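Local coordinates for aminotransferase (Streptomyces pactum, PDB 4ZM4), which belongs to the class-III aminotransferase family of pyridoxal-phosphate-dependent proteins and binds P3B and pyridoxal-5'-phosphate, at residues 147-152 and 219-224; 215-220 and 246-251. The protein carries 1 engineered substitution. All coordinates share one frame; numbering follows the deposited sequence.

The two contacts lie side by side, their centres about 10 Å apart, and both touch P3B. Contact 2 joins strands 212-217 and 247-251, neighbours in the large mixed sheet. Contact 1 begins just beyond this sheet, bringing together the loops that follow strands 142-146 and 212-217. Along the chain 147-152 comes first, then 215-220, which runs into 219-224 through the shared P219 and V220, and finally 246-251. A direct bridge forms where E218 OE2 accepts a probable hydrogen bond from Y150 N. The C-terminal ends of the sheet's parallel strands and the loops leaving them thus supply neighbouring parts of the P3B pocket.

Contact 1: residues 147-152 and 219-224. With P3B ((3E,4R,5R)-4,5-dihydroxy-3-{[(Z)-{3-hydroxy-2-methyl-5-[(phosphonooxy)methyl]pyridin-4(1H)-ylidene}methyl]imino}cyclohex-1-ene-1-carboxylic acid), chain H.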
loop_
_atom_site.group_PDB
_atom_site.type_symbol
_atom_site.label_atom_id
_atom_site.label_comp_id
_atom_site.label_asym_id
_atom_site.label_seq_id
_atom_site.Cartn_x
_atom_site.Cartn_y
_atom_site.Cartn_z
ATOM N N GLU B 147 -22.165 -7.715 6.023
ATOM C CA GLU B 147 -22.290 -6.430 6.664
ATOM C C GLU B 147 -21.394 -6.298 7.879
ATOM O O GLU B 147 -21.417 -7.133 8.804
ATOM C CB GLU B 147 -23.732 -6.171 7.087
ATOM C CG GLU B 147 -23.934 -4.714 7.491
ATOM C CD GLU B 147 -25.353 -4.405 7.877
ATOM O OE1 GLU B 147 -25.980 -5.260 8.531
ATOM O OE2 GLU B 147 -25.822 -3.307 7.539
ATOM N N GLY B 148 -20.622 -5.211 7.878
ATOM C CA GLY B 148 -19.649 -4.916 8.942
ATOM C C GLY B 148 -18.258 -5.467 8.649
ATOM O O GLY B 148 -17.312 -5.084 9.301
ATOM N N HIS B 149 -18.151 -6.367 7.671
ATOM C CA HIS B 149 -16.886 -6.970 7.307
ATOM C C HIS B 149 -16.127 -5.987 6.416
ATOM O O HIS B 149 -16.660 -5.471 5.463
ATOM C CB HIS B 149 -17.076 -8.302 6.577
ATOM C CG HIS B 149 -17.618 -9.392 7.455
ATOM N ND1 HIS B 149 -17.024 -10.621 7.583
ATOM C CD2 HIS B 149 -18.706 -9.426 8.263
ATOM C CE1 HIS B 149 -17.707 -11.366 8.433
ATOM N NE2 HIS B 149 -18.735 -10.665 8.861
ATOM N N TYR B 150 -14.889 -5.702 6.781
ATOM C CA TYR B 150 -14.156 -4.684 6.101
ATOM C C TYR B 150 -13.005 -5.362 5.320
ATOM O O TYR B 150 -12.197 -6.122 5.905
ATOM C CB TYR B 150 -13.673 -3.629 7.123
ATOM C CG TYR B 150 -12.845 -2.513 6.519
ATOM C CD1 TYR B 150 -13.415 -1.552 5.695
ATOM C CD2 TYR B 150 -11.487 -2.387 6.819
ATOM C CE1 TYR B 150 -12.658 -0.528 5.156
ATOM C CE2 TYR B 150 -10.712 -1.379 6.262
ATOM C CZ TYR B 150 -11.303 -0.463 5.442
ATOM O OH TYR B 150 -10.521 0.526 4.912
ATOM N N HIS B 151 -12.892 -5.011 4.047
ATOM C CA HIS B 151 -11.849 -5.551 3.197
ATOM C C HIS B 151 -10.980 -4.472 2.531
ATOM O O HIS B 151 -10.393 -4.685 1.481
ATOM C CB HIS B 151 -12.511 -6.462 2.189
ATOM C CG HIS B 151 -13.369 -7.498 2.838
ATOM N ND1 HIS B 151 -12.878 -8.357 3.798
ATOM C CD2 HIS B 151 -14.687 -7.783 2.704
ATOM C CE1 HIS B 151 -13.854 -9.131 4.229
ATOM N NE2 HIS B 151 -14.964 -8.803 3.582
ATOM N N GLY B 152 -10.840 -3.338 3.195
ATOM C CA GLY B 152 -10.029 -2.246 2.693
ATOM C C GLY B 152 -10.902 -1.320 1.887
ATOM O O GLY B 152 -12.117 -1.488 1.845
ATOM N N PRO B 219 -13.162 -14.330 8.622
ATOM C CA PRO B 219 -13.654 -15.583 9.225
ATOM C C PRO B 219 -14.075 -15.379 10.681
ATOM O O PRO B 219 -15.017 -16.012 11.135
ATOM C CB PRO B 219 -12.464 -16.545 9.100
ATOM C CG PRO B 219 -11.525 -15.906 8.157
ATOM C CD PRO B 219 -11.764 -14.445 8.176
ATOM N N VAL B 220 -13.358 -14.549 11.404
ATOM C CA VAL B 220 -13.873 -13.952 12.637
ATOM C C VAL B 220 -14.066 -12.476 12.322
ATOM O O VAL B 220 -13.146 -11.819 11.845
ATOM C CB VAL B 220 -12.879 -14.024 13.793
ATOM C CG1 VAL B 220 -13.413 -13.262 15.000
ATOM C CG2 VAL B 220 -12.605 -15.448 14.176
ATOM N N LEU B 221 -15.265 -11.955 12.530
ATOM C CA LEU B 221 -15.530 -10.543 12.270
ATOM C C LEU B 221 -14.835 -9.740 13.363
ATOM O O LEU B 221 -15.285 -9.757 14.510
ATOM C CB LEU B 221 -17.032 -10.246 12.264
ATOM C CG LEU B 221 -17.426 -8.750 12.214
ATOM C CD1 LEU B 221 -16.742 -8.042 11.064
ATOM C CD2 LEU B 221 -18.930 -8.559 12.116
ATOM N N ALA B 222 -13.758 -9.029 13.017
ATOM C CA ALA B 222 -12.998 -8.235 14.019
ATOM C C ALA B 222 -13.221 -6.709 13.948
ATOM O O ALA B 222 -13.143 -6.048 14.979
ATOM C CB ALA B 222 -11.535 -8.548 13.923
ATOM N N ASN B 223 -13.563 -6.158 12.773
ATOM C CA ASN B 223 -13.813 -4.714 12.615
ATOM C C ASN B 223 -15.233 -4.247 13.007
ATOM O O ASN B 223 -15.694 -3.167 12.613
ATOM C CB ASN B 223 -13.557 -4.291 11.161
ATOM C CG ASN B 223 -12.118 -4.417 10.744
ATOM O OD1 ASN B 223 -11.287 -3.539 11.009
ATOM N ND2 ASN B 223 -11.820 -5.457 10.023
ATOM N N ALA B 224 -15.945 -5.054 13.777
ATOM C CA ALA B 224 -17.285 -4.682 14.247
ATOM C C ALA B 224 -17.655 -5.630 15.375
ATOM O O ALA B 224 -18.551 -6.487 15.235
ATOM C CB ALA B 224 -18.307 -4.771 13.112
HETATM O OAH P3B H . -5.514 -1.327 3.726
HETATM P PBA P3B H . -5.012 -1.959 5.091
HETATM O OAI P3B H . -5.361 -0.918 6.111
HETATM O OAC P3B H . -3.521 -2.250 5.119
HETATM O OAQ P3B H . -6.004 -3.300 5.221
HETATM C CAM P3B H . -7.420 -3.275 4.848
HETATM C CAV P3B H . -8.042 -4.248 5.592
HETATM C CAL P3B H . -8.347 -5.438 4.947
HETATM N NAP P3B H . -8.934 -6.456 5.688
HETATM C CAU P3B H . -9.193 -6.303 7.031
HETATM C CAA P3B H . -9.801 -7.299 7.749
HETATM C CAW P3B H . -8.934 -5.154 7.636
HETATM O OAE P3B H . -9.216 -5.068 8.955
HETATM C CAX P3B H . -8.320 -4.087 6.977
HETATM C CAJ P3B H . -8.059 -2.851 7.666
HETATM N NAO P3B H . -8.537 -2.613 8.934
HETATM C CAT P3B H . -8.398 -1.399 9.556
HETATM C CAK P3B H . -7.927 -0.202 8.949
HETATM C CAS P3B H . -7.873 1.032 9.588
HETATM C CAR P3B H . -7.343 2.177 8.964
HETATM O OAD P3B H . -7.197 3.253 9.565
HETATM O OAB P3B H . -7.072 2.208 7.789
HETATM C CAN P3B H . -8.054 1.138 10.911
HETATM C CAY P3B H . -8.436 -0.111 11.720
HETATM O OAF P3B H . -9.421 0.404 12.637
HETATM C CAZ P3B H . -8.943 -1.358 10.887
HETATM O OAG P3B H . -8.895 -2.669 11.561
#
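L221 lies lengthwise across the imidazole of H149. Its CB starts 3.8 Å from H149 NE2, and CG stays close to the same nitrogen. CD1 sits over one face, 3.9 Å from the centroid of the H149 ring and 19° off its normal, a CH-pi contact; the same methyl reaches G148 O at 3.5 Å. L221 CD2 lies by the NE2–CD2 bond of H149. The imidazole is fixed by a hydrogen bond between H149 ND1 and E218 N, and by an edge-to-face stack with W195. Such loops, leaving the C-terminal ends of parallel strands, line the cofactor site of fold type I pyridoxal-phosphate enzymes, and here N223 and Y150, one from each loop, do so. N223 turns CG anti to its carbonyl carbon (chi1 -66°), which carries the amide to P3B. OD1 of N223 accepts a 2.6 Å hydrogen bond from P3B OAG, whereas ND2 of N223 donates to P3B OAE at 2.8 Å and also bonds to E218 OE2, so both ends of the amide are held. Y150 CB is 3.9 Å from N223 ND2, and the phenol ring presents its edge to the ligand, with CE2 of Y150 3.3 Å from P3B CAJ.

Contact 2: residues 215-220 and 246-251; sequences VIVEPV and AMLVFD. With P3B ((3E,4R,5R)-4,5-dihydroxy-3-{[(Z)-{3-hydroxy-2-methyl-5-[(phosphonooxy)methyl]pyridin-4(1H)-ylidene}methyl]imino}cyclohex-1-ene-1-carboxylic acid), chain H.
D251 OD2 is gripped twice: P3B NAP, the ring nitrogen, donates to it over 2.6 Å at an N-H...O angle of 156°, and H151 ND1 is hydrogen-bonded to it as well. A carboxylate facing the cofactor's ring nitrogen is a hallmark of fold type I pyridoxal-phosphate enzymes. The backbone beneath this carboxylate is tied to the partner strand, since D251 N donates to V217 O at 2.8 Å, while V253 N bonds to D251 OD1, the other oxygen. Back along the strands from the D251 N–V217 O bond, the parallel pairing continues: V217 N donates to V249 O, V249 N to V215 O (2.9 Å) and V215 N to M247 O. The axes of 215-217 and 247-251 are inclined by 17°. On one face V217 and F250 run alongside each other. V217 holds CG1 between its backbone N and carbonyl carbon (chi1 66°), and this methyl comes within 3.6 Å of F250 CD1. Past the end of the strand, P219 turns back over the phenyl: its CG rests 3.9 Å from the centroid of the F250 ring in a CH-pi contact, offset toward the rim. On the other face I216 CD1 meets V249 CG1 at 4.1 Å. Helix 233-244, the connection of this beta-alpha-beta unit, covers V215 and L248; helix 123-138 packs on I216, M247 and D251, and strands 142-146 and 274-277 flank the pair.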
loop_
_atom_site.group_PDB
_atom_site.type_symbol
_atom_site.label_atom_id
_atom_site.label_comp_id
_atom_site.label_asym_id
_atom_site.label_seq_id
_atom_site.Cartn_x
_atom_site.Cartn_y
_atom_site.Cartn_z
ATOM N N VAL B 215 -17.019 -15.229 -2.618
ATOM C CA VAL B 215 -17.481 -14.733 -1.358
ATOM C C VAL B 215 -16.243 -14.313 -0.566
ATOM O O VAL B 215 -15.366 -15.143 -0.279
ATOM C CB VAL B 215 -18.212 -15.794 -0.575
ATOM C CG1 VAL B 215 -18.687 -15.209 0.748
ATOM C CG2 VAL B 215 -19.392 -16.336 -1.386
ATOM N N ILE B 216 -16.170 -13.037 -0.174
ATOM C CA ILE B 216 -15.097 -12.601 0.706
ATOM C C ILE B 216 -15.646 -12.434 2.123
ATOM O O ILE B 216 -16.800 -11.982 2.285
ATOM C CB ILE B 216 -14.393 -11.323 0.198
ATOM C CG1 ILE B 216 -13.191 -10.969 1.076
ATOM C CG2 ILE B 216 -15.361 -10.147 0.143
ATOM C CD1 ILE B 216 -12.153 -10.094 0.398
ATOM N N VAL B 217 -14.834 -12.801 3.131
ATOM C CA VAL B 217 -15.312 -12.853 4.490
ATOM C C VAL B 217 -14.180 -12.743 5.526
ATOM O O VAL B 217 -13.082 -13.265 5.315
ATOM C CB VAL B 217 -16.095 -14.151 4.697
ATOM C CG1 VAL B 217 -15.172 -15.336 4.576
ATOM C CG2 VAL B 217 -16.814 -14.143 6.046
ATOM N N GLU B 218 -14.438 -12.018 6.612
ATOM C CA GLU B 218 -13.601 -12.065 7.810
ATOM C C GLU B 218 -14.023 -13.288 8.584
ATOM O O GLU B 218 -15.106 -13.319 9.166
ATOM C CB GLU B 218 -13.786 -10.830 8.702
ATOM C CG GLU B 218 -13.194 -9.540 8.153
ATOM C CD GLU B 218 -13.312 -8.399 9.142
ATOM O OE1 GLU B 218 -12.931 -8.583 10.337
ATOM O OE2 GLU B 218 -13.789 -7.308 8.748
ATOM N N PRO B 219 -13.162 -14.330 8.622
ATOM C CA PRO B 219 -13.654 -15.583 9.225
ATOM C C PRO B 219 -14.075 -15.379 10.681
ATOM O O PRO B 219 -15.017 -16.012 11.135
ATOM C CB PRO B 219 -12.464 -16.545 9.100
ATOM C CG PRO B 219 -11.525 -15.906 8.157
ATOM C CD PRO B 219 -11.764 -14.445 8.176
ATOM N N VAL B 220 -13.358 -14.549 11.404
ATOM C CA VAL B 220 -13.873 -13.952 12.637
ATOM C C VAL B 220 -14.066 -12.476 12.322
ATOM O O VAL B 220 -13.146 -11.819 11.845
ATOM C CB VAL B 220 -12.879 -14.024 13.793
ATOM C CG1 VAL B 220 -13.413 -13.262 15.000
ATOM C CG2 VAL B 220 -12.605 -15.448 14.176
ATOM N N ALA B 246 -17.760 -20.969 -6.909
ATOM C CA ALA B 246 -17.318 -19.661 -6.433
ATOM C C ALA B 246 -16.087 -19.816 -5.570
ATOM O O ALA B 246 -15.987 -20.754 -4.798
ATOM C CB ALA B 246 -18.434 -18.991 -5.643
ATOM N N MET B 247 -15.135 -18.895 -5.674
ATOM C CA MET B 247 -13.930 -18.963 -4.829
ATOM C C MET B 247 -14.281 -18.433 -3.456
ATOM O O MET B 247 -14.972 -17.415 -3.331
ATOM C CB MET B 247 -12.755 -18.203 -5.465
ATOM C CG MET B 247 -12.357 -18.797 -6.811
ATOM S SD MET B 247 -10.820 -18.144 -7.492
ATOM C CE MET B 247 -9.601 -19.059 -6.558
ATOM N N LEU B 248 -13.856 -19.144 -2.424
ATOM C CA LEU B 248 -14.008 -18.672 -1.056
ATOM C C LEU B 248 -12.716 -17.928 -0.674
ATOM O O LEU B 248 -11.623 -18.502 -0.760
ATOM C CB LEU B 248 -14.286 -19.835 -0.087
ATOM C CG LEU B 248 -14.426 -19.493 1.417
ATOM C CD1 LEU B 248 -15.458 -18.417 1.683
ATOM C CD2 LEU B 248 -14.774 -20.744 2.207
ATOM N N VAL B 249 -12.868 -16.641 -0.319
ATOM C CA VAL B 249 -11.755 -15.795 0.076
ATOM C C VAL B 249 -11.851 -15.468 1.566
ATOM O O VAL B 249 -12.739 -14.745 1.982
ATOM C CB VAL B 249 -11.705 -14.480 -0.743
ATOM C CG1 VAL B 249 -10.421 -13.738 -0.479
ATOM C CG2 VAL B 249 -11.794 -14.751 -2.254
ATOM N N PHE B 250 -10.906 -15.970 2.357
ATOM C CA PHE B 250 -10.811 -15.565 3.754
ATOM C C PHE B 250 -9.902 -14.365 3.803
ATOM O O PHE B 250 -8.724 -14.430 3.430
ATOM C CB PHE B 250 -10.221 -16.674 4.656
ATOM C CG PHE B 250 -11.209 -17.722 5.094
ATOM C CD1 PHE B 250 -12.511 -17.741 4.641
ATOM C CD2 PHE B 250 -10.802 -18.736 5.937
ATOM C CE1 PHE B 250 -13.405 -18.740 5.035
ATOM C CE2 PHE B 250 -11.674 -19.746 6.327
ATOM C CZ PHE B 250 -12.985 -19.736 5.880
ATOM N N ASP B 251 -10.442 -13.259 4.285
ATOM C CA ASP B 251 -9.630 -12.093 4.647
ATOM C C ASP B 251 -9.106 -12.351 6.039
ATOM O O ASP B 251 -9.785 -12.098 7.010
ATOM C CB ASP B 251 -10.462 -10.797 4.584
ATOM C CG ASP B 251 -9.643 -9.559 4.807
ATOM O OD1 ASP B 251 -8.469 -9.663 5.210
ATOM O OD2 ASP B 251 -10.189 -8.444 4.581
HETATM O OAH P3B H . -5.514 -1.327 3.726
HETATM P PBA P3B H . -5.012 -1.959 5.091
HETATM O OAI P3B H . -5.361 -0.918 6.111
HETATM O OAC P3B H . -3.521 -2.250 5.119
HETATM O OAQ P3B H . -6.004 -3.300 5.221
HETATM C CAM P3B H . -7.420 -3.275 4.848
HETATM C CAV P3B H . -8.042 -4.248 5.592
HETATM C CAL P3B H . -8.347 -5.438 4.947
HETATM N NAP P3B H . -8.934 -6.456 5.688
HETATM C CAU P3B H . -9.193 -6.303 7.031
HETATM C CAA P3B H . -9.801 -7.299 7.749
HETATM C CAW P3B H . -8.934 -5.154 7.636
HETATM O OAE P3B H . -9.216 -5.068 8.955
HETATM C CAX P3B H . -8.320 -4.087 6.977
HETATM C CAJ P3B H . -8.059 -2.851 7.666
HETATM N NAO P3B H . -8.537 -2.613 8.934
HETATM C CAT P3B H . -8.398 -1.399 9.556
HETATM C CAK P3B H . -7.927 -0.202 8.949
HETATM C CAS P3B H . -7.873 1.032 9.588
HETATM C CAR P3B H . -7.343 2.177 8.964
HETATM O OAD P3B H . -7.197 3.253 9.565
HETATM O OAB P3B H . -7.072 2.208 7.789
HETATM C CAN P3B H . -8.054 1.138 10.911
HETATM C CAY P3B H . -8.436 -0.111 11.720
HETATM O OAF P3B H . -9.421 0.404 12.637
HETATM C CAZ P3B H . -8.943 -1.358 10.887
HETATM O OAG P3B H . -8.895 -2.669 11.561
#